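PDB 4HB9: similarities with probable monooxygenase from Photorhabdus luminescens, which binds FAD and probably acts as a monooxygenase, possibly in stilbene epoxidation. Local coordinates for residues A[188-191]-A[195-198]; A[21-26]-A[340-345]. All blocks are in the same frame, centred on the assembly; numbering follows the deposited sequence.

Interaction 1 of 2, residues A[188-191]-A[195-198]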
loop_
_atom_site.group_PDB
_atom_site.type_symbol
_atom_site.label_atom_id
_atom_site.label_comp_id
_atom_site.label_asym_id
_atom_site.label_seq_id
_atom_site.Cartn_x
_atom_site.Cartn_y
_atom_site.Cartn_z
ATOM N N GLY A 188 -9.304 -8.035 -9.775
ATOM C CA GLY A 188 -8.635 -8.895 -10.755
ATOM C C GLY A 188 -7.782 -8.089 -11.713
ATOM O O GLY A 188 -7.914 -6.863 -11.797
ATOM N N ARG A 189 -6.901 -8.780 -12.431
ATOM C CA ARG A 189 -6.081 -8.148 -13.440
ATOM C C ARG A 189 -6.153 -8.948 -14.712
ATOM O O ARG A 189 -6.285 -10.171 -14.683
ATOM C CB ARG A 189 -4.622 -8.042 -12.974
ATOM C CG ARG A 189 -3.916 -9.386 -12.798
ATOM C CD ARG A 189 -2.476 -9.267 -12.320
ATOM N NE ARG A 189 -1.712 -10.449 -12.775
ATOM C CZ ARG A 189 -0.385 -10.520 -12.901
ATOM N NH1 ARG A 189 0.397 -9.522 -12.527
ATOM N NH2 ARG A 189 0.189 -11.623 -13.407
ATOM N N ALA A 190 -6.014 -8.252 -15.830
ATOM C CA ALA A 190 -5.955 -8.904 -17.126
ATOM C C ALA A 190 -4.819 -8.329 -17.942
ATOM O O ALA A 190 -4.761 -7.123 -18.146
ATOM C CB ALA A 190 -7.270 -8.713 -17.848
ATOM N N ARG A 191 -3.936 -9.193 -18.430
ATOM C CA ARG A 191 -2.799 -8.745 -19.239
ATOM C C ARG A 191 -3.252 -8.102 -20.552
ATOM O O ARG A 191 -4.092 -8.662 -21.285
ATOM C CB ARG A 191 -1.889 -9.912 -19.518
ATOM C CG ARG A 191 -0.619 -9.511 -20.222
ATOM C CD ARG A 191 0.344 -10.672 -20.303
ATOM N NE ARG A 191 1.529 -10.265 -21.031
ATOM C CZ ARG A 191 2.429 -11.108 -21.522
ATOM N NH1 ARG A 191 2.288 -12.417 -21.370
ATOM N NH2 ARG A 191 3.477 -10.640 -22.176
ATOM N N ALA A 195 -3.945 -9.470 -28.420
ATOM C CA ALA A 195 -5.310 -9.934 -28.653
ATOM C C ALA A 195 -6.329 -9.167 -27.830
ATOM O O ALA A 195 -7.323 -8.627 -28.365
ATOM C CB ALA A 195 -5.407 -11.423 -28.370
ATOM N N LEU A 196 -6.073 -9.050 -26.524
ATOM C CA LEU A 196 -7.044 -8.389 -25.667
ATOM C C LEU A 196 -7.205 -6.940 -26.055
ATOM O O LEU A 196 -8.300 -6.388 -25.986
ATOM C CB LEU A 196 -6.674 -8.515 -24.178
ATOM C CG LEU A 196 -7.758 -8.017 -23.225
ATOM C CD1 LEU A 196 -9.074 -8.750 -23.474
ATOM C CD2 LEU A 196 -7.314 -8.176 -21.783
ATOM N N THR A 197 -6.112 -6.307 -26.456
ATOM C CA THR A 197 -6.160 -4.936 -26.923
ATOM C C THR A 197 -7.123 -4.763 -28.101
ATOM O O THR A 197 -7.845 -3.767 -28.176
ATOM C CB THR A 197 -4.742 -4.432 -27.302
ATOM O OG1 THR A 197 -3.913 -4.415 -26.133
ATOM C CG2 THR A 197 -4.776 -3.037 -27.851
ATOM N N ALA A 198 -7.142 -5.741 -29.005
ATOM C CA ALA A 198 -8.047 -5.716 -30.145
ATOM C C ALA A 198 -9.516 -5.847 -29.753
ATOM O O ALA A 198 -10.398 -5.331 -30.434
ATOM C CB ALA A 198 -7.666 -6.817 -31.125
#

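Interaction 2 of 2, residues A[21-26]-A[340-345]. With EDO (1,2-ethanediol), chain E.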
loop_
_atom_site.group_PDB
_atom_site.type_symbol
_atom_site.label_atom_id
_atom_site.label_comp_id
_atom_site.label_asym_id
_atom_site.label_seq_id
_atom_site.Cartn_x
_atom_site.Cartn_y
_atom_site.Cartn_z
ATOM N N ARG A 21 19.888 7.588 6.581
ATOM C CA ARG A 21 21.276 7.512 6.097
ATOM C C ARG A 21 21.719 8.816 5.455
ATOM O O ARG A 21 22.843 9.312 5.707
ATOM C CB ARG A 21 21.457 6.337 5.146
ATOM C CG ARG A 21 21.412 4.999 5.842
ATOM C CD ARG A 21 21.019 3.847 4.925
ATOM N NE ARG A 21 21.841 3.728 3.710
ATOM C CZ ARG A 21 23.051 3.166 3.640
ATOM N NH1 ARG A 21 23.648 2.672 4.717
ATOM N NH2 ARG A 21 23.683 3.122 2.467
ATOM N N LYS A 22 20.826 9.423 4.663
ATOM C CA LYS A 22 21.138 10.715 4.054
ATOM C C LYS A 22 21.509 11.772 5.081
ATOM O O LYS A 22 22.371 12.624 4.810
ATOM C CB LYS A 22 19.986 11.214 3.179
ATOM C CG LYS A 22 20.361 12.404 2.336
ATOM C CD LYS A 22 19.197 12.860 1.479
ATOM C CE LYS A 22 19.613 14.070 0.660
ATOM N NZ LYS A 22 18.569 14.402 -0.335
ATOM N N HIS A 23 20.885 11.709 6.263
ATOM C CA HIS A 23 21.131 12.718 7.295
ATOM C C HIS A 23 22.171 12.260 8.317
ATOM O O HIS A 23 22.369 12.916 9.320
ATOM C CB HIS A 23 19.815 13.143 7.944
ATOM C CG HIS A 23 18.911 13.871 7.002
ATOM N ND1 HIS A 23 18.200 13.225 6.012
ATOM C CD2 HIS A 23 18.646 15.188 6.856
ATOM C CE1 HIS A 23 17.509 14.115 5.318
ATOM N NE2 HIS A 23 17.762 15.312 5.813
ATOM N N GLY A 24 22.833 11.145 8.036
ATOM C CA GLY A 24 23.947 10.660 8.828
ATOM C C GLY A 24 23.561 9.882 10.073
ATOM O O GLY A 24 24.358 9.739 10.987
ATOM N N ILE A 25 22.345 9.361 10.083
ATOM C CA ILE A 25 21.812 8.641 11.247
ATOM C C ILE A 25 22.010 7.156 11.082
ATOM O O ILE A 25 21.825 6.610 9.996
ATOM C CB ILE A 25 20.332 9.024 11.446
ATOM C CG1 ILE A 25 20.253 10.513 11.778
ATOM C CG2 ILE A 25 19.671 8.172 12.513
ATOM C CD1 ILE A 25 18.872 11.120 11.639
ATOM N N LYS A 26 22.406 6.483 12.155
ATOM C CA LYS A 26 22.618 5.051 12.140
ATOM C C LYS A 26 21.266 4.344 12.150
ATOM O O LYS A 26 20.396 4.679 12.958
ATOM C CB LYS A 26 23.415 4.631 13.375
ATOM C CG LYS A 26 23.814 3.165 13.408
ATOM C CD LYS A 26 24.493 2.840 14.726
ATOM C CE LYS A 26 25.264 1.537 14.644
ATOM N NZ LYS A 26 24.458 0.412 14.090
ATOM N N LEU A 340 8.619 12.603 6.401
ATOM C CA LEU A 340 8.364 13.407 7.594
ATOM C C LEU A 340 9.190 12.970 8.808
ATOM O O LEU A 340 9.821 13.801 9.468
ATOM C CB LEU A 340 6.880 13.375 7.919
ATOM C CG LEU A 340 6.485 14.287 9.082
ATOM C CD1 LEU A 340 6.887 15.733 8.786
ATOM C CD2 LEU A 340 4.992 14.111 9.295
ATOM N N LEU A 341 9.198 11.679 9.106
ATOM C CA LEU A 341 9.966 11.161 10.227
ATOM C C LEU A 341 11.476 11.335 10.033
ATOM O O LEU A 341 12.188 11.644 10.980
ATOM C CB LEU A 341 9.617 9.712 10.505
ATOM C CG LEU A 341 10.230 9.090 11.770
ATOM C CD1 LEU A 341 9.982 9.946 13.022
ATOM C CD2 LEU A 341 9.686 7.703 11.958
ATOM N N THR A 342 11.956 11.171 8.799
ATOM C CA THR A 342 13.350 11.515 8.474
ATOM C C THR A 342 13.675 12.955 8.900
ATOM O O THR A 342 14.686 13.205 9.568
ATOM C CB THR A 342 13.616 11.376 6.960
ATOM O OG1 THR A 342 13.482 10.009 6.584
ATOM C CG2 THR A 342 15.010 11.856 6.617
ATOM N N GLN A 343 12.841 13.886 8.459
ATOM C CA GLN A 343 13.061 15.292 8.717
ATOM C C GLN A 343 13.061 15.594 10.217
ATOM O O GLN A 343 13.896 16.360 10.697
ATOM C CB GLN A 343 12.026 16.155 8.004
ATOM C CG GLN A 343 12.146 16.152 6.495
ATOM C CD GLN A 343 10.926 16.724 5.789
ATOM O OE1 GLN A 343 9.863 16.889 6.379
ATOM N NE2 GLN A 343 11.069 16.987 4.510
ATOM N N LYS A 344 12.143 14.977 10.962
ATOM C CA LYS A 344 12.070 15.202 12.420
ATOM C C LYS A 344 13.249 14.544 13.160
ATOM O O LYS A 344 13.870 15.185 14.003
ATOM C CB LYS A 344 10.709 14.751 12.974
ATOM C CG LYS A 344 9.533 15.485 12.347
ATOM C CD LYS A 344 9.714 17.001 12.307
ATOM C CE LYS A 344 8.520 17.700 11.698
ATOM N NZ LYS A 344 8.683 19.179 11.748
ATOM N N LEU A 345 13.622 13.312 12.816
ATOM C CA LEU A 345 14.788 12.700 13.442
ATOM C C LEU A 345 16.070 13.445 13.046
ATOM O O LEU A 345 16.976 13.597 13.867
ATOM C CB LEU A 345 14.884 11.192 13.155
ATOM C CG LEU A 345 13.774 10.357 13.811
ATOM C CD1 LEU A 345 13.819 8.939 13.318
ATOM C CD2 LEU A 345 13.794 10.381 15.344
HETATM C C1 EDO E . 21.356 5.950 1.425
HETATM O O1 EDO E . 20.644 4.754 1.372
HETATM C C2 EDO E . 20.395 7.092 1.208
HETATM O O2 EDO E . 20.666 8.066 2.129
#

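Interaction 1 of 2, residues A[188-191]-A[195-198]
The carbonyl oxygen of Arg191 is hemmed in by the side chain of Leu196, whose methyl CD2 stands 3.3 Å from Arg191 O and whose CB lies 3.9 Å from that same Arg191 O. This is van der Waals contact and not a hydrogen bond: the leucine methyl packs against the last carbonyl oxygen of the strand. The same methyl reaches one residue back, with Leu196 CD2 4.0 Å from Ala190 CB, so a single branch of the leucine touches both strand residues. Leu196 gets there because its CG is anti to the backbone N (chi1 -172°), which sends the branched end from the helix toward the strand. Alanine suits the receiving position, since its lone methyl offers an apolar surface while letting the leucine come close to the main chain.

The arrangement is a compact strand-turn-helix: strand 179-191 ends at Arg191, and after a short connection the chain enters helix 194-199, which packs back on the strand end through one leucine. The turn is tied by Thr193, whose OG1 accepts a hydrogen bond from Leu196 N and whose carbonyl oxygen is bonded by the Thr197 hydroxyl. The strand belongs to the large mixed sheet, where Ala190 pairs through its backbone with Ile244.

Arginine can serve both demands at Arg191, main chain against the leucine and charge elsewhere: its side chain is extended from an anti first torsion (chi1 -174°) and leads away from the helix. There its NE forms a salt bridge with Asp241, and NH2 adds a long, weak ion pair to Glu239.

Interaction 2 of 2, residues A[21-26]-A[340-345]
His23 and Ile25 meet helix 330-349 at Thr342 and Leu345 without a hydrogen bond. Ile25 supplies the buried half: its CD1 lies 3.8 Å from Leu345 O and 4.3 Å from Leu345 CB, as the ethyl arm of this beta-branched side chain puts its terminal methyl against the helix backbone. At the more exposed border, the His23 ring comes obliquely onto the Thr342 methyl, CG2 being 3.5 Å from His23 ND1. The two side chains cross at about a right angle. Neither polar group depends on this touch, for His23 ND1 bonds to Gly19 O and Thr342 OG1 to Ala338 O. With OG1 turned to its own helix, CG2 is anti to the backbone N and faces the ring.

Arg21, on the solvent side, leads away from helix 330-349 and takes no part in the packing; its NE gives a nearly straight bond (176°, 2.8 Å) to O1 of a 1,2-ethanediol, probably from the crystallisation liquor. Between His23 and Ile25 in sequence, Gly24, at positive phi, closes helix 11-22 in a Schellman motif before strand 26-30. Leu16 and Leu20 of helix 11-22 extend the packing onto Thr342 and Leu345, while Leu355 of helix 355-386 also touches Leu345.

The two contacts lie on opposite sides of the chain's centre, their own centres 43 Å apart and their nearest atoms about 30 Å apart, so they do not touch. Interaction 1 is local, linking the end of strand 179-191 in the mixed sheet to the helix that follows. Interaction 2 spans 314 residues and brings an early helix, 11-22, against a late one, 330-349, beside the parallel sheet, whose strands 126-127, 157-160 and 313-315 come from the chain between them, as do the mixed sheet and interaction 1. Thr342 of interaction 2 is about 13 Å from the FAD, measured from its side chain, whereas interaction 1 lies away from the known FAD-binding residues.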